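Local atomic coordinates of single domain haemoglobin (PDB entry 2WY4), a protein that binds haem and probably carries oxygen or related small ligands on its iron, with nitric oxide dioxygenase activity possible as in its family. Residues Gln7-Cys12 with Leu116-Val121; Asn19-Thr24 with Gln52-Ala57; Asn25-Ile30 with Ala99-Ala104. All coordinates share one frame; numbering follows the deposited sequence. Where two conformers were deposited one is given.

Contact 1: residues Gln7-Cys12 with Leu116-Val121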
loop_
_atom_site.group_PDB
_atom_site.type_symbol
_atom_site.label_atom_id
_atom_site.label_comp_id
_atom_site.label_asym_id
_atom_site.label_seq_id
_atom_site.Cartn_x
_atom_site.Cartn_y
_atom_site.Cartn_z
ATOM N N GLN A 7 8.686 14.727 -6.069
ATOM C CA GLN A 7 10.032 14.244 -6.290
ATOM C C GLN A 7 10.486 13.296 -5.189
ATOM O O GLN A 7 11.173 12.317 -5.460
ATOM C CB GLN A 7 11.021 15.384 -6.491
ATOM C CG GLN A 7 12.420 14.886 -6.839
ATOM C CD GLN A 7 12.448 14.289 -8.205
ATOM O OE1 GLN A 7 12.138 14.969 -9.187
ATOM N NE2 GLN A 7 12.804 13.018 -8.293
ATOM N N ILE A 8 10.120 13.568 -3.941
ATOM C CA ILE A 8 10.459 12.671 -2.854
ATOM C C ILE A 8 9.852 11.299 -3.122
ATOM O O ILE A 8 10.528 10.281 -2.960
ATOM C CB ILE A 8 9.949 13.221 -1.523
ATOM C CG1 ILE A 8 10.904 14.302 -1.038
ATOM C CG2 ILE A 8 9.906 12.126 -0.460
ATOM C CD1 ILE A 8 10.383 15.125 0.199
ATOM N N ILE A 9 8.582 11.253 -3.517
ATOM C CA ILE A 9 7.977 9.962 -3.817
ATOM C C ILE A 9 8.721 9.269 -4.955
ATOM O O ILE A 9 9.023 8.084 -4.849
ATOM C CB ILE A 9 6.462 10.112 -4.086
ATOM C CG1 ILE A 9 5.730 10.591 -2.827
ATOM C CG2 ILE A 9 5.854 8.790 -4.607
ATOM C CD1 ILE A 9 5.937 9.780 -1.606
ATOM N N LYS A 10 9.052 9.980 -6.027
ATOM C CA LYS A 10 9.841 9.373 -7.117
ATOM C C LYS A 10 11.192 8.877 -6.618
ATOM O O LYS A 10 11.658 7.809 -7.047
ATOM C CB LYS A 10 10.052 10.362 -8.268
ATOM C CG LYS A 10 8.784 10.833 -8.929
ATOM C CD LYS A 10 7.929 9.698 -9.420
ATOM C CE LYS A 10 6.816 10.212 -10.326
ATOM N NZ LYS A 10 5.883 9.127 -10.693
ATOM N N ASP A 11 11.837 9.618 -5.729
ATOM C CA ASP A 11 13.140 9.258 -5.200
ATOM C C ASP A 11 13.059 7.946 -4.448
ATOM O O ASP A 11 14.040 7.245 -4.294
ATOM C CB ASP A 11 13.653 10.326 -4.211
ATOM C CG ASP A 11 14.062 11.635 -4.865
ATOM O OD1 ASP A 11 14.246 11.733 -6.090
ATOM O OD2 ASP A 11 14.251 12.632 -4.151
ATOM N N CYS A 12 11.877 7.632 -3.955
ATOM C CA CYS A 12 11.671 6.409 -3.195
ATOM C C CYS A 12 11.447 5.187 -4.066
ATOM O O CYS A 12 11.548 4.063 -3.563
ATOM C CB CYS A 12 10.527 6.577 -2.194
ATOM S SG CYS A 12 10.972 7.687 -0.825
ATOM N N LEU A 116 8.521 11.393 5.419
ATOM C CA LEU A 116 7.366 10.834 6.099
ATOM C C LEU A 116 6.072 11.563 5.709
ATOM O O LEU A 116 5.046 10.946 5.436
ATOM C CB LEU A 116 7.551 10.913 7.614
ATOM C CG LEU A 116 8.245 9.808 8.349
ATOM C CD1 LEU A 116 8.186 10.058 9.843
ATOM C CD2 LEU A 116 7.604 8.455 8.010
ATOM N N LYS A 117 6.117 12.897 5.733
ATOM C CA LYS A 117 4.968 13.717 5.341
ATOM C C LYS A 117 4.536 13.411 3.904
ATOM O O LYS A 117 3.341 13.269 3.576
ATOM C CB LYS A 117 5.330 15.205 5.499
ATOM C CG LYS A 117 4.162 16.160 5.428
ATOM C CD LYS A 117 3.102 15.823 6.477
ATOM C CE LYS A 117 2.489 17.065 7.126
ATOM N NZ LYS A 117 3.292 17.459 8.296
ATOM N N ALA A 118 5.526 13.251 3.034
ATOM C CA ALA A 118 5.218 13.016 1.651
ATOM C C ALA A 118 4.481 11.673 1.519
ATOM O O ALA A 118 3.537 11.576 0.752
ATOM C CB ALA A 118 6.488 13.077 0.800
ATOM N N TRP A 119 4.896 10.665 2.286
ATOM C CA TRP A 119 4.219 9.354 2.217
ATOM C C TRP A 119 2.853 9.377 2.874
ATOM O O TRP A 119 1.932 8.690 2.447
ATOM C CB TRP A 119 5.110 8.277 2.865
ATOM C CG TRP A 119 6.069 7.698 1.827
ATOM C CD1 TRP A 119 7.400 7.989 1.638
ATOM C CD2 TRP A 119 5.698 6.855 0.737
ATOM N NE1 TRP A 119 7.884 7.319 0.533
ATOM C CE2 TRP A 119 6.845 6.645 -0.049
ATOM C CE3 TRP A 119 4.499 6.259 0.341
ATOM C CZ2 TRP A 119 6.838 5.813 -1.160
ATOM C CZ3 TRP A 119 4.493 5.451 -0.765
ATOM C CH2 TRP A 119 5.642 5.261 -1.514
ATOM N N GLU A 120 2.702 10.199 3.911
ATOM C CA GLU A 120 1.395 10.323 4.561
ATOM C C GLU A 120 0.397 10.887 3.546
ATOM O O GLU A 120 -0.725 10.392 3.383
ATOM C CB GLU A 120 1.440 11.273 5.759
ATOM C CG GLU A 120 2.319 10.808 6.888
ATOM C CD GLU A 120 2.198 11.709 8.104
ATOM O OE1 GLU A 120 1.622 12.814 7.976
ATOM O OE2 GLU A 120 2.668 11.301 9.179
ATOM N N VAL A 121 0.820 11.937 2.850
ATOM C CA VAL A 121 -0.013 12.554 1.833
ATOM C C VAL A 121 -0.297 11.605 0.644
ATOM O O VAL A 121 -1.448 11.469 0.182
ATOM C CB VAL A 121 0.649 13.859 1.352
ATOM C CG1 VAL A 121 -0.090 14.460 0.207
ATOM C CG2 VAL A 121 0.716 14.886 2.497
#
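Ile8 meets Ala118 where the first helix of the globin fold, near the start of helix 4-34, crosses the last one, helix 113-139. Residues 7-12 belong to the A part of that continuous first helix, and helix 113-139 is H in the classical scheme; here their axes come within 9.5 Å, running almost at right angles. Of the two branches of Ile8, the methyl CG2 makes the contact, lying 3.8 Å from Ala118 CB; the same side chain also touches Ala114 and Thr115, one turn earlier on the partner helix. Next along the chain, Ile9 works through its end. With CG1 directed away from the carbonyl carbon, a second bend (chi2 -54°) folds the terminal methyl toward the partner helix. Ile9 CD1 then sits 3.6 Å from the centroid of the five-membered ring of Trp119, 11° off the ring normal, which is a CH-pi contact over the face. Ala118 CB closes on the same methyl, 4.1 Å from Ile9 CD1. Cys12, three residues after Ile9, approaches the indole at its edge instead of its face, and Cys12 CB packs 3.9 Å from Trp119 CZ2. Ile9 and Cys12 thus restrain the ring in two directions, while Ile60, Leu102 and Ile105 of other helices also touch it. Trp119 is buried, so its polar N-H needs a partner inside the protein, and it finds a sulfur: Trp119 NE1 donates to Cys12 SG over 3.4 Å, nearly straight at 169°, with the sulfur practically in the indole plane.

Contact 2: residues Asn19-Thr24 with Gln52-Ala57. With HEM (protoporphyrin IX containing Fe), chain B.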
loop_
_atom_site.group_PDB
_atom_site.type_symbol
_atom_site.label_atom_id
_atom_site.label_comp_id
_atom_site.label_asym_id
_atom_site.label_seq_id
_atom_site.Cartn_x
_atom_site.Cartn_y
_atom_site.Cartn_z
ATOM N N ASN A 19 14.456 -2.794 -1.775
ATOM C CA ASN A 19 14.096 -3.413 -0.508
ATOM C C ASN A 19 12.610 -3.361 -0.220
ATOM O O ASN A 19 12.191 -3.444 0.927
ATOM C CB ASN A 19 14.889 -2.790 0.646
ATOM C CG ASN A 19 16.372 -3.048 0.558
ATOM O OD1 ASN A 19 17.116 -2.220 0.010
ATOM N ND2 ASN A 19 16.817 -4.200 1.095
ATOM N N GLY A 20 11.803 -3.219 -1.263
ATOM C CA GLY A 20 10.373 -3.132 -1.075
ATOM C C GLY A 20 9.783 -4.312 -0.351
ATOM O O GLY A 20 8.875 -4.162 0.433
ATOM N N GLU A 21 10.247 -5.519 -0.650
ATOM C CA GLU A 21 9.763 -6.711 0.016
ATOM C C GLU A 21 10.089 -6.682 1.492
ATOM O O GLU A 21 9.321 -7.172 2.296
ATOM C CB GLU A 21 10.341 -7.997 -0.611
ATOM C CG GLU A 21 9.783 -9.280 -0.028
ATOM C CD GLU A 21 10.341 -10.528 -0.702
ATOM O OE1 GLU A 21 11.138 -10.390 -1.656
ATOM O OE2 GLU A 21 9.970 -11.630 -0.261
ATOM N N ASP A 22 11.237 -6.111 1.839
ATOM C CA ASP A 22 11.574 -5.991 3.238
ATOM C C ASP A 22 10.604 -5.016 3.948
ATOM O O ASP A 22 10.156 -5.254 5.075
ATOM C CB ASP A 22 13.029 -5.573 3.325
ATOM C CG ASP A 22 13.903 -6.517 2.564
ATOM O OD1 ASP A 22 13.758 -7.708 2.811
ATOM O OD2 ASP A 22 14.690 -6.121 1.712
ATOM N N LEU A 23 10.265 -3.927 3.263
ATOM C CA LEU A 23 9.292 -2.978 3.800
ATOM C C LEU A 23 7.944 -3.675 4.002
ATOM O O LEU A 23 7.301 -3.504 5.022
ATOM C CB LEU A 23 9.109 -1.826 2.834
ATOM C CG LEU A 23 8.105 -0.769 3.230
ATOM C CD1 LEU A 23 8.491 -0.130 4.549
ATOM C CD2 LEU A 23 8.032 0.286 2.154
ATOM N N THR A 24 7.497 -4.452 3.008
ATOM C CA THR A 24 6.193 -5.043 3.162
ATOM C C THR A 24 6.201 -6.210 4.137
ATOM O O THR A 24 5.206 -6.474 4.783
ATOM C CB THR A 24 5.536 -5.395 1.848
ATOM O OG1 THR A 24 6.387 -6.302 1.133
ATOM C CG2 THR A 24 5.405 -4.151 0.986
ATOM N N GLN A 52 2.888 -12.489 -1.608
ATOM C CA GLN A 52 2.080 -11.313 -1.275
ATOM C C GLN A 52 2.924 -10.092 -0.857
ATOM O O GLN A 52 2.628 -8.999 -1.276
ATOM C CB GLN A 52 0.983 -11.678 -0.269
ATOM C CG GLN A 52 0.143 -10.486 0.177
ATOM C CD GLN A 52 -0.642 -9.924 -0.973
ATOM O OE1 GLN A 52 -0.967 -10.615 -1.945
ATOM N NE2 GLN A 52 -0.992 -8.637 -0.856
ATOM N N PRO A 53 3.940 -10.273 -0.036
ATOM C CA PRO A 53 4.857 -9.150 0.198
ATOM C C PRO A 53 5.392 -8.557 -1.087
ATOM O O PRO A 53 5.460 -7.348 -1.210
ATOM C CB PRO A 53 5.934 -9.760 1.087
ATOM C CG PRO A 53 5.200 -10.835 1.855
ATOM C CD PRO A 53 4.253 -11.418 0.844
ATOM N N LYS A 54 5.736 -9.378 -2.064
ATOM C CA LYS A 54 6.237 -8.836 -3.312
ATOM C C LYS A 54 5.115 -8.119 -4.076
ATOM O O LYS A 54 5.319 -7.040 -4.658
ATOM C CB LYS A 54 6.828 -9.981 -4.154
ATOM C CG LYS A 54 8.192 -10.472 -3.647
ATOM C CD LYS A 54 8.730 -11.610 -4.502
ATOM C CE LYS A 54 9.811 -12.456 -3.753
ATOM N NZ LYS A 54 10.037 -13.834 -4.323
ATOM N N ALA A 55 3.919 -8.696 -4.048
ATOM C CA ALA A 55 2.816 -8.107 -4.761
ATOM C C ALA A 55 2.493 -6.706 -4.215
ATOM O O ALA A 55 2.216 -5.770 -4.965
ATOM C CB ALA A 55 1.583 -8.977 -4.672
ATOM N N LEU A 56 2.470 -6.565 -2.878
ATOM C CA LEU A 56 2.184 -5.276 -2.278
ATOM C C LEU A 56 3.263 -4.291 -2.617
ATOM O O LEU A 56 2.949 -3.128 -2.927
ATOM C CB LEU A 56 2.026 -5.422 -0.769
ATOM C CG LEU A 56 1.691 -4.112 -0.055
ATOM C CD1 LEU A 56 0.417 -3.456 -0.615
ATOM C CD2 LEU A 56 1.608 -4.386 1.449
ATOM N N ALA A 57 4.509 -4.717 -2.523
ATOM C CA ALA A 57 5.608 -3.827 -2.847
ATOM C C ALA A 57 5.476 -3.313 -4.282
ATOM O O ALA A 57 5.700 -2.145 -4.553
ATOM C CB ALA A 57 6.943 -4.488 -2.632
HETATM C CHA HEM B . -4.352 -8.338 -1.874
HETATM C CHB HEM B . -2.493 -3.999 -2.793
HETATM C CHC HEM B . -5.051 -2.172 0.861
HETATM C CHD HEM B . -6.389 -6.654 2.160
HETATM C C1A HEM B . -3.701 -7.336 -2.489
HETATM C C2A HEM B . -2.890 -7.430 -3.665
HETATM C C3A HEM B . -2.346 -6.227 -3.929
HETATM C C4A HEM B . -2.821 -5.343 -2.882
HETATM C CMA HEM B . -1.429 -5.869 -5.108
HETATM C CAA HEM B . -2.701 -8.726 -4.492
HETATM C CBA HEM B . -4.016 -9.190 -5.122
HETATM C CGA HEM B . -4.303 -8.759 -6.523
HETATM O O1A HEM B . -3.374 -8.297 -7.237
HETATM O O2A HEM B . -5.496 -8.946 -6.954
HETATM C C1B HEM B . -3.002 -3.136 -1.860
HETATM C C2B HEM B . -2.734 -1.744 -1.800
HETATM C C3B HEM B . -3.451 -1.234 -0.785
HETATM C C4B HEM B . -4.186 -2.290 -0.182
HETATM C CMB HEM B . -1.737 -1.010 -2.688
HETATM C CAB HEM B . -3.504 0.201 -0.243
HETATM C CBB HEM B . -3.584 1.248 -1.044
HETATM C C1C HEM B . -5.692 -3.193 1.522
HETATM C C2C HEM B . -6.580 -3.119 2.628
HETATM C C3C HEM B . -6.906 -4.349 2.967
HETATM C C4C HEM B . -6.216 -5.282 2.114
HETATM C CMC HEM B . -7.102 -1.809 3.239
HETATM C CAC HEM B . -7.840 -4.741 4.100
HETATM C CBC HEM B . -7.372 -5.506 5.094
HETATM C C1D HEM B . -5.951 -7.500 1.161
HETATM C C2D HEM B . -6.170 -8.895 1.202
HETATM C C3D HEM B . -5.563 -9.458 -0.033
HETATM C C4D HEM B . -5.039 -8.320 -0.714
HETATM C CMD HEM B . -6.901 -9.658 2.285
HETATM C CAD HEM B . -5.482 -10.908 -0.476
HETATM C CBD HEM B . -4.056 -11.400 -0.247
HETATM C CGD HEM B . -3.900 -12.889 -0.338
HETATM O O1D HEM B . -3.239 -13.444 0.547
HETATM O O2D HEM B . -4.426 -13.472 -1.324
HETATM N NA HEM B . -3.648 -6.047 -2.004
HETATM N NB HEM B . -3.903 -3.449 -0.874
HETATM N NC HEM B . -5.484 -4.530 1.219
HETATM N ND HEM B . -5.262 -7.166 0.017
HETATM FE FE HEM B . -4.585 -5.301 -0.426
#
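Thr24 sends its side-chain hydroxyl into the backbone of a crossing helix: Thr24 OG1 donates to Pro53 O over 2.7 Å. This is the B/E crossing of the globin fold, made by helix 4-34 about its kink at Glu21 and Asp22, and by helix 51-65 on the distal side of the haem. The hydroxyl can reach because OG1 lies between the backbone N and the carbonyl carbon (chi1 58°). It approaches from 39° above the carbonyl plane, at a C=O...donor angle of 108°, while Ala57 N, the ordinary helical donor, reaches Pro53 O from the opposite face. Two bonds therefore grip one carbonyl oxygen.

The bond goes with closely spaced backbones: the CA atoms of Thr24 and Pro53 are 5.2 Å apart. One turn earlier, Gly20 lets the chains approach equally: its CA is 5.1 Å from that of Ala57, and Gly20 O lies 3.6 Å from Ala57 CB. Towards the surface, the extended Glu21 crosses Lys54, whose CG and CE lie against the carboxylate; with Glu21 OE1 and Lys54 NZ 4.5 Å apart, the charges are near each other but form no salt bridge.

Leu56 divides its methyls between helix and haem, CD2 packing on Thr24 CG2 at 3.8 Å, the two side chains running alongside in opposite senses. Gln52, held through OE1 by Lys46 NZ, belongs to the cyanide pocket and bends back over the porphyrin. Its NE2 stands 3.4 Å from haem C1A, and Leu56 CD1 lies 3.7 Å from haem C1B.

Contact 3: residues Asn25-Ile30 with Ala99-Ala104. With CYN (cyanide ion), chain C.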
loop_
_atom_site.group_PDB
_atom_site.type_symbol
_atom_site.label_atom_id
_atom_site.label_comp_id
_atom_site.label_asym_id
_atom_site.label_seq_id
_atom_site.Cartn_x
_atom_site.Cartn_y
_atom_site.Cartn_z
ATOM N N ASN A 25 7.314 -6.915 4.257
ATOM C CA ASN A 25 7.406 -7.908 5.315
ATOM C C ASN A 25 7.163 -7.230 6.662
ATOM O O ASN A 25 6.432 -7.746 7.482
ATOM C CB ASN A 25 8.769 -8.581 5.331
ATOM C CG ASN A 25 8.888 -9.670 4.352
ATOM O OD1 ASN A 25 7.899 -10.226 3.887
ATOM N ND2 ASN A 25 10.127 -10.000 4.042
ATOM N N GLU A 26 7.773 -6.067 6.874
ATOM C CA GLU A 26 7.594 -5.307 8.119
ATOM C C GLU A 26 6.148 -4.819 8.271
ATOM O O GLU A 26 5.566 -4.946 9.336
ATOM C CB GLU A 26 8.619 -4.169 8.198
ATOM C CG GLU A 26 8.504 -3.300 9.452
ATOM C CD GLU A 26 9.055 -3.946 10.692
ATOM O OE1 GLU A 26 9.665 -5.015 10.602
ATOM O OE2 GLU A 26 8.906 -3.337 11.779
ATOM N N PHE A 27 5.555 -4.342 7.188
ATOM C CA PHE A 27 4.155 -3.942 7.196
ATOM C C PHE A 27 3.254 -5.094 7.651
ATOM O O PHE A 27 2.413 -4.889 8.539
ATOM C CB PHE A 27 3.736 -3.481 5.801
ATOM C CG PHE A 27 2.256 -3.398 5.576
ATOM C CD1 PHE A 27 1.531 -2.293 5.976
ATOM C CD2 PHE A 27 1.595 -4.421 4.934
ATOM C CE1 PHE A 27 0.229 -2.240 5.730
ATOM C CE2 PHE A 27 0.283 -4.360 4.674
ATOM C CZ PHE A 27 -0.427 -3.267 5.127
ATOM N N TYR A 28 3.396 -6.301 7.079
ATOM C CA TYR A 28 2.527 -7.386 7.495
ATOM C C TYR A 28 2.785 -7.833 8.926
ATOM O O TYR A 28 1.865 -8.224 9.608
ATOM C CB TYR A 28 2.626 -8.598 6.539
ATOM C CG TYR A 28 1.943 -8.316 5.203
ATOM C CD1 TYR A 28 0.588 -8.096 5.150
ATOM C CD2 TYR A 28 2.653 -8.254 4.019
ATOM C CE1 TYR A 28 -0.050 -7.809 3.992
ATOM C CE2 TYR A 28 2.002 -7.980 2.837
ATOM C CZ TYR A 28 0.654 -7.728 2.824
ATOM O OH TYR A 28 0.027 -7.429 1.630
ATOM N N LYS A 29 4.036 -7.794 9.368
ATOM C CA LYS A 29 4.346 -8.079 10.777
ATOM C C LYS A 29 3.569 -7.126 11.701
ATOM O O LYS A 29 2.891 -7.546 12.652
ATOM C CB LYS A 29 5.845 -7.950 11.035
ATOM C CG LYS A 29 6.282 -8.236 12.470
ATOM C CD LYS A 29 7.784 -8.015 12.660
ATOM C CE LYS A 29 8.181 -8.014 14.139
ATOM N NZ LYS A 29 9.646 -8.258 14.380
ATOM N N ILE A 30 3.664 -5.841 11.414
ATOM C CA ILE A 30 2.978 -4.823 12.225
ATOM C C ILE A 30 1.468 -5.019 12.163
ATOM O O ILE A 30 0.799 -5.051 13.180
ATOM C CB ILE A 30 3.361 -3.413 11.764
ATOM C CG1 ILE A 30 4.809 -3.091 12.124
ATOM C CG2 ILE A 30 2.419 -2.388 12.383
ATOM C CD1 ILE A 30 5.399 -1.964 11.343
ATOM N N ALA A 99 -1.705 3.324 8.694
ATOM C CA ALA A 99 -0.964 3.430 9.934
ATOM C C ALA A 99 0.178 2.405 9.971
ATOM O O ALA A 99 1.306 2.736 10.338
ATOM C CB ALA A 99 -1.893 3.260 11.123
ATOM N N CYS A 100 -0.101 1.182 9.520
ATOM C CA CYS A 100 0.908 0.143 9.575
ATOM C C CYS A 100 1.994 0.378 8.515
ATOM O O CYS A 100 3.165 0.153 8.770
ATOM C CB CYS A 100 0.274 -1.219 9.353
ATOM S SG CYS A 100 -0.872 -1.689 10.660
ATOM N N LEU A 101 1.596 0.847 7.342
ATOM C CA LEU A 101 2.576 1.136 6.311
ATOM C C LEU A 101 3.497 2.288 6.714
ATOM O O LEU A 101 4.714 2.216 6.550
ATOM C CB LEU A 101 1.912 1.477 4.982
ATOM C CG LEU A 101 2.863 1.778 3.824
ATOM C CD1 LEU A 101 3.717 0.545 3.486
ATOM C CD2 LEU A 101 2.078 2.255 2.631
ATOM N N LEU A 102 2.934 3.366 7.248
ATOM C CA LEU A 102 3.761 4.481 7.671
ATOM C C LEU A 102 4.719 4.083 8.791
ATOM O O LEU A 102 5.881 4.530 8.828
ATOM C CB LEU A 102 2.918 5.713 8.061
ATOM C CG LEU A 102 2.710 6.661 6.853
ATOM C CD1 LEU A 102 3.962 7.467 6.550
ATOM C CD2 LEU A 102 2.248 5.934 5.574
ATOM N N LYS A 103 4.261 3.228 9.691
ATOM C CA LYS A 103 5.134 2.741 10.729
ATOM C C LYS A 103 6.270 1.881 10.159
ATOM O O LYS A 103 7.399 1.988 10.584
ATOM C CB LYS A 103 4.345 1.988 11.807
ATOM C CG LYS A 103 5.229 1.470 12.887
ATOM C CD LYS A 103 4.455 1.050 14.107
ATOM C CE LYS A 103 4.026 -0.386 14.077
ATOM N NZ LYS A 103 3.986 -0.937 15.474
ATOM N N ALA A 104 5.943 1.028 9.195
ATOM C CA ALA A 104 6.947 0.195 8.553
ATOM C C ALA A 104 8.007 1.078 7.890
ATOM O O ALA A 104 9.207 0.787 7.957
ATOM C CB ALA A 104 6.283 -0.720 7.490
HETATM C C CYN C . -2.993 -5.748 0.714
HETATM N N CYN C . -2.059 -6.055 1.302
#
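Phe27 turns the edge of its ring to the backbone at Cys100 and Leu101: Phe27 CD1 is 3.4 Å from Leu101 N, and that nitrogen lies near the ring plane. CG lies anti to the backbone N (chi1 164°), which carries the ring toward helix 94-109, where CD1 also packs on Cys100 CB at 3.8 Å. The other ortho carbon, Phe27 CD2, stands 3.7 Å above the centre of the Tyr28 ring, edge toward face, so Phe27 is wedged between helix 94-109 and the tyrosine. Ile30 faces the same helix through two branches. Its CG2 meets Cys100 SG at 3.8 Å, and its CD1 reaches Ala104 CB at 4.1 Å and Lys103 CG at 3.8 Å. Glu26 rests its CG against Ala104, its carboxylate being bonded to Asn107. Tyr28 points away from helix 94-109 toward the ligand: Tyr28 OH donates to cyanide N over 2.5 Å, with that nitrogen near the plane of the phenol, and Gln52 NE2 is a second partner of the hydroxyl. This is B/G helix packing beside a tyrosine and glutamine distal pocket, as in bacterial globins of the flavohaemoglobin type.

All three contacts are buried at their centres and share helix 4-34, which meets helix 113-139 in contact 1, helix 51-65 in contact 2 and helix 94-109 in contact 3. Exposed lysines, Lys54 and Lys103, lie at the margins of contacts 2 and 3; no touching residue of contact 1 is exposed. Contact 1 lies farthest from the chain centre and away from the ligand sites, whereas contacts 2 and 3, centred about 10 Å apart, border the distal pocket. Their chemistry differs: an indole N-H hydrogen-bonded to a cysteine sulfur in contact 1, a side-chain-to-backbone bond in contact 2, and van der Waals packing between the helices of contact 3. Leu102 CD1 packs 3.7 Å from Glu120 CG, joining contacts 3 and 1.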